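Local coordinates for putative transcriptional regulator protein (Vibrio parahaemolyticus, PDB 3ER6) that probably regulates transcription by binding DNA as an AraC-type protein, of which this chain is the DJ-1/PfpI-like domain, without the DNA-binding domain, at residues V112-G117 with S174-I179; G125-N130 with V163-G168. The protein carries 1 engineered substitution. All coordinates share one frame; numbering follows the deposited sequence.

Interaction 1: V112-G117 with S174-I179; sequences VAIDTG and SVMLEI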
loop_
_atom_site.group_PDB
_atom_site.type_symbol
_atom_site.label_atom_id
_atom_site.label_comp_id
_atom_site.label_asym_id
_atom_site.label_seq_id
_atom_site.Cartn_x
_atom_site.Cartn_y
_atom_site.Cartn_z
ATOM N N VAL A 112 16.440 -1.622 -1.980
ATOM C CA VAL A 112 15.458 -0.565 -1.710
ATOM C C VAL A 112 14.834 -0.916 -0.370
ATOM O O VAL A 112 14.237 -1.994 -0.230
ATOM C CB VAL A 112 14.314 -0.543 -2.788
ATOM C CG1 VAL A 112 13.324 0.592 -2.442
ATOM C CG2 VAL A 112 14.868 -0.387 -4.251
ATOM N N ALA A 113 14.986 -0.051 0.624
ATOM C CA ALA A 113 14.533 -0.347 1.970
ATOM C C ALA A 113 13.480 0.692 2.304
ATOM O O ALA A 113 13.737 1.896 2.136
ATOM C CB ALA A 113 15.703 -0.256 2.998
ATOM N N ILE A 114 12.298 0.227 2.749
ATOM C CA ILE A 114 11.151 1.093 3.002
ATOM C C ILE A 114 10.686 0.942 4.437
ATOM O O ILE A 114 10.710 -0.196 4.963
ATOM C CB ILE A 114 9.983 0.775 1.934
ATOM C CG1 ILE A 114 9.442 -0.643 2.077
ATOM C CG2 ILE A 114 10.543 0.904 0.481
ATOM C CD1 ILE A 114 8.241 -0.935 1.119
ATOM N N ASP A 115 10.294 2.063 5.093
ATOM C CA ASP A 115 9.775 2.008 6.424
ATOM C C ASP A 115 10.905 1.404 7.286
ATOM O O ASP A 115 12.090 1.660 7.010
ATOM C CB ASP A 115 8.481 1.165 6.490
ATOM C CG ASP A 115 7.686 1.345 7.837
ATOM O OD1 ASP A 115 8.020 2.190 8.703
ATOM O OD2 ASP A 115 6.699 0.634 8.018
ATOM N N THR A 116 10.558 0.623 8.300
ATOM C CA THR A 116 11.602 0.030 9.196
ATOM C C THR A 116 12.552 -1.014 8.518
ATOM O O THR A 116 13.528 -1.447 9.111
ATOM C CB THR A 116 11.021 -0.513 10.515
ATOM O OG1 THR A 116 10.029 -1.506 10.263
ATOM C CG2 THR A 116 10.392 0.627 11.320
ATOM N N GLY A 117 12.258 -1.412 7.291
ATOM C CA GLY A 117 13.274 -2.101 6.432
ATOM C C GLY A 117 14.585 -1.316 6.445
ATOM O O GLY A 117 15.690 -1.902 6.244
ATOM N N SER A 174 9.047 8.987 -4.488
ATOM C CA SER A 174 10.277 9.497 -5.047
ATOM C C SER A 174 11.255 8.351 -5.373
ATOM O O SER A 174 11.858 8.344 -6.456
ATOM C CB SER A 174 10.923 10.620 -4.228
ATOM O OG SER A 174 11.529 10.096 -3.073
ATOM N N VAL A 175 11.387 7.379 -4.470
ATOM C CA VAL A 175 12.280 6.250 -4.752
ATOM C C VAL A 175 11.810 5.374 -5.907
ATOM O O VAL A 175 12.588 5.017 -6.801
ATOM C CB VAL A 175 12.580 5.385 -3.462
ATOM C CG1 VAL A 175 13.144 4.073 -3.833
ATOM C CG2 VAL A 175 13.576 6.136 -2.521
ATOM N N MET A 176 10.531 4.989 -5.876
ATOM C CA MET A 176 9.993 4.097 -6.902
ATOM C C MET A 176 10.127 4.746 -8.318
ATOM O O MET A 176 10.525 4.098 -9.291
ATOM C CB MET A 176 8.537 3.717 -6.550
ATOM C CG MET A 176 8.433 2.543 -5.486
ATOM S SD MET A 176 9.631 1.187 -5.305
ATOM C CE MET A 176 9.782 1.055 -3.510
ATOM N N LEU A 177 9.832 6.040 -8.403
ATOM C CA LEU A 177 9.959 6.752 -9.694
ATOM C C LEU A 177 11.410 6.904 -10.140
ATOM O O LEU A 177 11.705 6.869 -11.326
ATOM C CB LEU A 177 9.296 8.136 -9.656
ATOM C CG LEU A 177 7.788 8.085 -9.429
ATOM C CD1 LEU A 177 7.285 9.507 -9.344
ATOM C CD2 LEU A 177 7.061 7.295 -10.547
ATOM N N GLU A 178 12.306 7.050 -9.180
ATOM C CA GLU A 178 13.702 7.081 -9.511
ATOM C C GLU A 178 14.104 5.794 -10.193
ATOM O O GLU A 178 14.684 5.832 -11.261
ATOM C CB GLU A 178 14.537 7.321 -8.257
ATOM C CG GLU A 178 15.966 7.678 -8.584
ATOM C CD GLU A 178 16.084 9.000 -9.373
ATOM O OE1 GLU A 178 16.935 9.008 -10.275
ATOM O OE2 GLU A 178 15.335 9.996 -9.114
ATOM N N ILE A 179 13.739 4.663 -9.604
ATOM C CA ILE A 179 14.053 3.363 -10.160
ATOM C C ILE A 179 13.355 3.215 -11.518
ATOM O O ILE A 179 13.976 2.753 -12.506
ATOM C CB ILE A 179 13.576 2.256 -9.192
ATOM C CG1 ILE A 179 14.416 2.232 -7.903
ATOM C CG2 ILE A 179 13.521 0.896 -9.865
ATOM C CD1 ILE A 179 15.770 2.043 -8.181
#

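Interaction 2: G125-N130 with V163-G168; sequences GLLQQN and VYLSSG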
loop_
_atom_site.group_PDB
_atom_site.type_symbol
_atom_site.label_atom_id
_atom_site.label_comp_id
_atom_site.label_asym_id
_atom_site.label_seq_id
_atom_site.Cartn_x
_atom_site.Cartn_y
_atom_site.Cartn_z
ATOM N N GLY A 125 25.071 -2.870 7.421
ATOM C CA GLY A 125 26.206 -2.076 6.969
ATOM C C GLY A 125 26.215 -1.696 5.501
ATOM O O GLY A 125 27.270 -1.337 4.965
ATOM N N LEU A 126 25.055 -1.722 4.838
ATOM C CA LEU A 126 25.015 -1.431 3.386
ATOM C C LEU A 126 25.275 0.033 2.999
ATOM O O LEU A 126 25.626 0.318 1.854
ATOM C CB LEU A 126 23.682 -1.842 2.753
ATOM C CG LEU A 126 23.212 -3.276 3.075
ATOM C CD1 LEU A 126 21.958 -3.599 2.185
ATOM C CD2 LEU A 126 24.346 -4.356 2.867
ATOM N N LEU A 127 25.055 0.937 3.933
ATOM C CA LEU A 127 25.227 2.355 3.681
ATOM C C LEU A 127 26.713 2.713 3.675
ATOM O O LEU A 127 27.375 2.612 4.704
ATOM C CB LEU A 127 24.439 3.141 4.714
ATOM C CG LEU A 127 22.904 2.955 4.541
ATOM C CD1 LEU A 127 22.187 3.446 5.835
ATOM C CD2 LEU A 127 22.340 3.677 3.265
ATOM N N GLN A 128 27.232 3.103 2.515
ATOM C CA GLN A 128 28.652 3.445 2.373
ATOM C C GLN A 128 29.019 4.715 3.156
ATOM O O GLN A 128 30.120 4.826 3.687
ATOM C CB GLN A 128 28.997 3.574 0.908
ATOM C CG GLN A 128 30.419 4.129 0.627
ATOM C CD GLN A 128 31.590 3.174 1.013
ATOM O OE1 GLN A 128 32.305 2.631 0.143
ATOM N NE2 GLN A 128 31.787 2.993 2.306
ATOM N N GLN A 129 28.079 5.652 3.253
ATOM C CA GLN A 129 28.323 6.965 3.860
ATOM C C GLN A 129 27.766 7.103 5.265
ATOM O O GLN A 129 27.848 8.194 5.905
ATOM C CB GLN A 129 27.707 8.047 2.990
ATOM C CG GLN A 129 28.358 8.182 1.626
ATOM C CD GLN A 129 28.136 9.590 1.055
ATOM O OE1 GLN A 129 27.654 10.500 1.766
ATOM N NE2 GLN A 129 28.468 9.778 -0.219
ATOM N N ASN A 130 27.154 6.034 5.754
ATOM C CA ASN A 130 26.565 6.105 7.070
ATOM C C ASN A 130 25.626 7.309 7.264
ATOM O O ASN A 130 25.616 7.903 8.338
ATOM C CB ASN A 130 27.632 6.102 8.186
ATOM C CG ASN A 130 28.045 4.668 8.594
ATOM O OD1 ASN A 130 28.803 4.471 9.552
ATOM N ND2 ASN A 130 27.580 3.669 7.836
ATOM N N VAL A 163 21.955 1.774 -2.820
ATOM C CA VAL A 163 21.027 1.562 -1.711
ATOM C C VAL A 163 20.048 2.744 -1.715
ATOM O O VAL A 163 20.454 3.914 -1.675
ATOM C CB VAL A 163 21.772 1.453 -0.329
ATOM C CG1 VAL A 163 20.763 1.220 0.820
ATOM C CG2 VAL A 163 22.835 0.373 -0.386
ATOM N N TYR A 164 18.762 2.444 -1.747
ATOM C CA TYR A 164 17.691 3.449 -1.794
ATOM C C TYR A 164 16.861 3.335 -0.536
ATOM O O TYR A 164 16.314 2.264 -0.246
ATOM C CB TYR A 164 16.750 3.171 -3.004
ATOM C CG TYR A 164 17.435 3.214 -4.332
ATOM C CD1 TYR A 164 17.190 4.278 -5.225
ATOM C CD2 TYR A 164 18.298 2.192 -4.720
ATOM C CE1 TYR A 164 17.788 4.327 -6.479
ATOM C CE2 TYR A 164 18.956 2.236 -5.978
ATOM C CZ TYR A 164 18.699 3.318 -6.828
ATOM O OH TYR A 164 19.325 3.369 -8.036
ATOM N N LEU A 165 16.749 4.419 0.208
ATOM C CA LEU A 165 16.009 4.448 1.418
ATOM C C LEU A 165 14.765 5.350 1.287
ATOM O O LEU A 165 14.847 6.512 0.824
ATOM C CB LEU A 165 16.850 5.025 2.596
ATOM C CG LEU A 165 18.247 4.435 2.902
ATOM C CD1 LEU A 165 18.828 5.156 4.148
ATOM C CD2 LEU A 165 18.187 2.905 3.133
ATOM N N SER A 166 13.617 4.834 1.731
ATOM C CA SER A 166 12.393 5.628 1.693
ATOM C C SER A 166 11.618 5.413 3.053
ATOM O O SER A 166 11.085 4.334 3.301
ATOM C CB SER A 166 11.526 5.258 0.476
ATOM O OG SER A 166 10.271 5.957 0.572
ATOM N N SER A 167 11.613 6.432 3.924
ATOM C CA SER A 167 10.965 6.372 5.260
ATOM C C SER A 167 9.499 5.916 5.217
ATOM O O SER A 167 9.079 5.075 5.985
ATOM C CB SER A 167 10.991 7.748 5.939
ATOM O OG SER A 167 12.316 8.073 6.262
ATOM N N GLY A 168 8.731 6.502 4.317
ATOM C CA GLY A 168 7.313 6.267 4.271
ATOM C C GLY A 168 6.649 6.754 5.562
ATOM O O GLY A 168 6.973 7.856 6.069
#

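Interaction 1: V112-G117 with S174-I179
The branch CG1 of V112 meets two side chains of helix 173-184 at once. It lies 3.8 Å from CG1 of V175 and 3.7 Å from CE of M176. V112 holds this branch anti to its backbone N (chi1 -180°), which turns it to the helix. The V112 and V175 side chains pass with opposed directions, touching through their CG1 methyls. M176 comes in differently. Its CB does not point straight at the strand, but the chain bends at chi2 and chi3 and brings the CE methyl round. The M176 side chain crosses that of V112 at a slant. The same methyl is 4.1 Å from CG2 of I114; the two side chains lie at about a right angle. M176 thus spans two residues, V112 and I114, that point to the helix. A113, between them, points to the other side of the sheet. No hydrogen bond crosses the contact, and all four touching residues are buried. Strand 112-114 and helix 174-179 run nearly antiparallel, at 163°, with their axes 10.5 Å apart. S27 of helix 22-37 touches both I114 and M176. Beyond I114 the chain makes a type II' turn to G117, with D115 at positive phi. D115 OD1 is hydrogen-bonded to H135 NE2, and OD2 to S82 OG. The turn is shaped like the nucleophile elbow of the DJ-1/PfpI family, where a cysteine is usual; here the position holds D115. The packing of V112 and I114 against V175 and M176 is that of a helix on the central sheet of an alpha/beta/alpha sandwich.

Interaction 2: G125-N130 with V163-G168
L126 and L127 pack on V163 and L165 of strand 163-166, and methyl groups make most of the contact. CD2 of L127 carries much of it. It lies 3.8 Å from CG1 of V163 and 3.9 Å from CD1 of L165. The CB of L127 does not point straight at the strand, but CG, set anti to the carbonyl carbon (chi1 -67°), carries the two methyls across to it. L127 and V163 meet at about a right angle. L127 and L165 meet end on, methyl to methyl, and CD1 of L127 also comes to 4.1 Å from CD1 of L165. L126 contributes its CB, which is 3.9 Å from CG2 of V163. The two branches of V163 are therefore shared out. CG1, anti to the backbone N (chi1 -180°), goes to L127, and CG2 goes to L126. All four residues are buried.

The setting is the end of a helix that covers one face of the central sheet in this DJ-1/PfpI-like fold. Helix 117-124 closes with a Schellman motif at G125, whose positive phi suits glycine. The next two residues, L126 and L127, lie against V163. I118 and V121 of the helix touch L165, so helix and loop cover the same side of the strand. Y164 points to the other face, where it packs on V175 and I179 of helix 173-184.

One contact involves a backbone oxygen. CG2 of V163 sits 3.6 Å from O of L126, as van der Waals packing.

No hydrogen bond crosses between the two segments; each has bonds elsewhere. The N of Q129 bonds to OD2 of D160, close to the turn that leads into strand 163-166.

Interactions 1 and 2 share the central sheet, in which strands 110-114 and 163-166 are neighbours. Their centres are about 10 Å apart. Backbone bonds probably join them, with A113 N 2.8 Å from Y164 O and S166 N 3.0 Å from A113 O. Interaction 1 covers one face of the sheet with helix 173-184, and interaction 2 covers the other with the loop after helix 117-124. Y164 also ties them, since its ring atom CZ is 3.5 Å from CD1 of I179. Both segments of interaction 2 lie between the two segments of interaction 1 in the sequence. The turn at D115 leads from the strand of interaction 1 into helix 117-124, which ends at interaction 2.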